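Local coordinates for protein geranylgeranyl pyrophosphate synthetase (Pyrococcus horikoshii, PDB 1WY0) that probably builds geranylgeranyl diphosphate, the C20 isoprenoid precursor, by condensing allylic prenyl diphosphates with isopentenyl diphosphate, at residues V165-Y170 with I246-F251. Residues are numbered along the deposited sequence; the frame is centred on the assembly and turned at random.
Sequences VTIEEY and IVAHFF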
loop_
_atom_site.group_PDB
_atom_site.type_symbol
_atom_site.label_atom_id
_atom_site.label_comp_id
_atom_site.label_asym_id
_atom_site.label_seq_id
_atom_site.Cartn_x
_atom_site.Cartn_y
_atom_site.Cartn_z
ATOM N N VAL A 165 -1.439 17.801 -23.045
ATOM C CA VAL A 165 -2.573 17.062 -22.489
ATOM C C VAL A 165 -3.820 17.860 -22.806
ATOM O O VAL A 165 -3.732 19.041 -23.113
ATOM C CB VAL A 165 -2.511 16.924 -20.936
ATOM C CG1 VAL A 165 -1.388 15.991 -20.521
ATOM C CG2 VAL A 165 -2.333 18.292 -20.309
ATOM N N THR A 166 -4.979 17.221 -22.710
ATOM C CA THR A 166 -6.244 17.891 -22.982
ATOM C C THR A 166 -6.940 18.221 -21.673
ATOM O O THR A 166 -6.619 17.654 -20.631
ATOM C CB THR A 166 -7.190 16.999 -23.820
ATOM O OG1 THR A 166 -7.752 15.974 -22.987
ATOM C CG2 THR A 166 -6.422 16.358 -24.975
ATOM N N ILE A 167 -7.892 19.145 -21.724
ATOM C CA ILE A 167 -8.625 19.524 -20.533
ATOM C C ILE A 167 -9.292 18.275 -19.981
ATOM O O ILE A 167 -9.361 18.080 -18.771
ATOM C CB ILE A 167 -9.714 20.579 -20.853
ATOM C CG1 ILE A 167 -9.062 21.935 -21.156
ATOM C CG2 ILE A 167 -10.698 20.688 -19.703
ATOM C CD1 ILE A 167 -10.050 22.989 -21.650
ATOM N N GLU A 168 -9.782 17.432 -20.884
ATOM C CA GLU A 168 -10.460 16.204 -20.501
ATOM C C GLU A 168 -9.526 15.213 -19.812
ATOM O O GLU A 168 -9.920 14.530 -18.871
ATOM C CB GLU A 168 -11.062 15.536 -21.734
ATOM C CG GLU A 168 -11.785 14.250 -21.406
ATOM C CD GLU A 168 -12.062 13.427 -22.630
ATOM O OE1 GLU A 168 -12.844 13.902 -23.491
ATOM O OE2 GLU A 168 -11.485 12.312 -22.732
ATOM N N GLU A 169 -8.301 15.114 -20.310
ATOM C CA GLU A 169 -7.324 14.212 -19.725
ATOM C C GLU A 169 -7.000 14.696 -18.321
ATOM O O GLU A 169 -7.070 13.927 -17.360
ATOM C CB GLU A 169 -6.058 14.173 -20.579
ATOM C CG GLU A 169 -6.078 13.070 -21.628
ATOM C CD GLU A 169 -4.956 13.193 -22.647
ATOM O OE1 GLU A 169 -4.548 14.328 -22.977
ATOM O OE2 GLU A 169 -4.486 12.140 -23.128
ATOM N N TYR A 170 -6.672 15.981 -18.204
ATOM C CA TYR A 170 -6.293 16.443 -16.875
ATOM C C TYR A 170 -7.451 16.312 -15.885
ATOM O O TYR A 170 -7.303 15.807 -14.779
ATOM C CB TYR A 170 -5.865 17.907 -16.983
ATOM C CG TYR A 170 -5.846 18.525 -15.630
ATOM C CD1 TYR A 170 -4.716 18.400 -14.826
ATOM C CD2 TYR A 170 -6.956 19.224 -15.155
ATOM C CE1 TYR A 170 -4.691 18.974 -13.565
ATOM C CE2 TYR A 170 -6.936 19.790 -13.889
ATOM C CZ TYR A 170 -5.811 19.663 -13.093
ATOM O OH TYR A 170 -5.779 20.230 -11.835
ATOM N N ILE A 246 -4.665 24.803 -16.256
ATOM C CA ILE A 246 -4.237 26.016 -16.939
ATOM C C ILE A 246 -3.437 25.669 -18.191
ATOM O O ILE A 246 -3.650 26.231 -19.266
ATOM C CB ILE A 246 -3.367 26.881 -16.006
ATOM C CG1 ILE A 246 -4.154 27.210 -14.736
ATOM C CG2 ILE A 246 -2.934 28.158 -16.719
ATOM C CD1 ILE A 246 -3.308 27.726 -13.592
ATOM N N VAL A 247 -2.509 24.732 -18.045
ATOM C CA VAL A 247 -1.671 24.301 -19.153
ATOM C C VAL A 247 -2.504 23.527 -20.183
ATOM O O VAL A 247 -2.247 23.611 -21.387
ATOM C CB VAL A 247 -0.520 23.425 -18.622
ATOM C CG1 VAL A 247 0.204 22.763 -19.751
ATOM C CG2 VAL A 247 0.445 24.277 -17.836
ATOM N N ALA A 248 -3.499 22.770 -19.719
ATOM C CA ALA A 248 -4.349 22.018 -20.639
ATOM C C ALA A 248 -5.173 22.996 -21.483
ATOM O O ALA A 248 -5.322 22.810 -22.691
ATOM C CB ALA A 248 -5.273 21.080 -19.873
ATOM N N HIS A 249 -5.710 24.033 -20.850
ATOM C CA HIS A 249 -6.496 25.020 -21.579
ATOM C C HIS A 249 -5.619 25.711 -22.610
ATOM O O HIS A 249 -6.043 25.954 -23.735
ATOM C CB HIS A 249 -7.066 26.075 -20.634
ATOM C CG HIS A 249 -7.808 27.173 -21.335
ATOM N ND1 HIS A 249 -7.183 28.296 -21.834
ATOM C CD2 HIS A 249 -9.127 27.340 -21.580
ATOM C CE1 HIS A 249 -8.085 29.108 -22.356
ATOM N NE2 HIS A 249 -9.273 28.550 -22.212
ATOM N N PHE A 250 -4.391 26.032 -22.229
ATOM C CA PHE A 250 -3.491 26.722 -23.156
ATOM C C PHE A 250 -3.168 25.878 -24.396
ATOM O O PHE A 250 -3.192 26.342 -25.530
ATOM C CB PHE A 250 -2.199 27.065 -22.416
ATOM C CG PHE A 250 -1.149 27.472 -23.407
ATOM C CD1 PHE A 250 -0.189 26.553 -23.808
ATOM C CD2 PHE A 250 -1.119 28.770 -23.889
ATOM C CE1 PHE A 250 0.807 26.935 -24.695
ATOM C CE2 PHE A 250 -0.117 29.148 -24.780
ATOM C CZ PHE A 250 0.846 28.233 -25.188
ATOM N N PHE A 251 -2.810 24.601 -24.150
ATOM C CA PHE A 251 -2.510 23.707 -25.269
ATOM C C PHE A 251 -3.726 23.513 -26.184
ATOM O O PHE A 251 -3.612 23.284 -27.383
ATOM C CB PHE A 251 -2.063 22.352 -24.712
ATOM C CG PHE A 251 -0.628 22.429 -24.273
ATOM C CD1 PHE A 251 0.253 23.279 -24.929
ATOM C CD2 PHE A 251 -0.186 21.634 -23.228
ATOM C CE1 PHE A 251 1.582 23.338 -24.532
ATOM C CE2 PHE A 251 1.148 21.699 -22.836
ATOM C CZ PHE A 251 2.035 22.548 -23.484
#
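Thr166 O, which takes the Tyr170 N-H in a 2.9 Å hydrogen bond, lies against Ala248 CB of the facing helix, where the start of one helix meets the flank of another. A capping box shapes this start: Glu169 N donates to Thr166 OG1 at 2.9 Å, and Thr166 N donates in return to the anti lone pair of Glu169 OE1, at the same length and an N-H...O angle of 147°. These two reciprocal bonds hold the first turn, and the backbone at Thr166 and Ile167 lies against Ala248. Ala248 CB, directed at 165-170, comes within 3.7 Å of Ile167 N, and the two CA atoms are just 5.0 Å apart, an approach that a bare methyl group permits.

Val165 CG2 and Ile167 CG1 both touch Ala248 CB, at 4.1 Å, and Tyr170 CB lies a little farther off. Ile167 has CG1 beside its own backbone N (chi1 -72°) and then runs out extended (chi2 173°), which carries CD1 alongside the backbone of His249, 4.1 Å from its CA. Further along the helix, Phe251 CD2 reaches Val165 N at 4.0 Å. Across the contact itself the segments meet by van der Waals packing, but Glu252, the residue after Phe251 and one turn on from Ala248, accepts a hydrogen bond from Ile167 N through OE1 and so links the two helices.

His249 points to helix 299-315, its ND1 hydrogen-bonded to Ser299 OG and its ring stacked with Tyr302, while Tyr170 packs on helix 197-224. The contact thus seats the first turn of helix 167-193 on the short helix 245-253, within the all-helical fold of the polyprenyl synthetases.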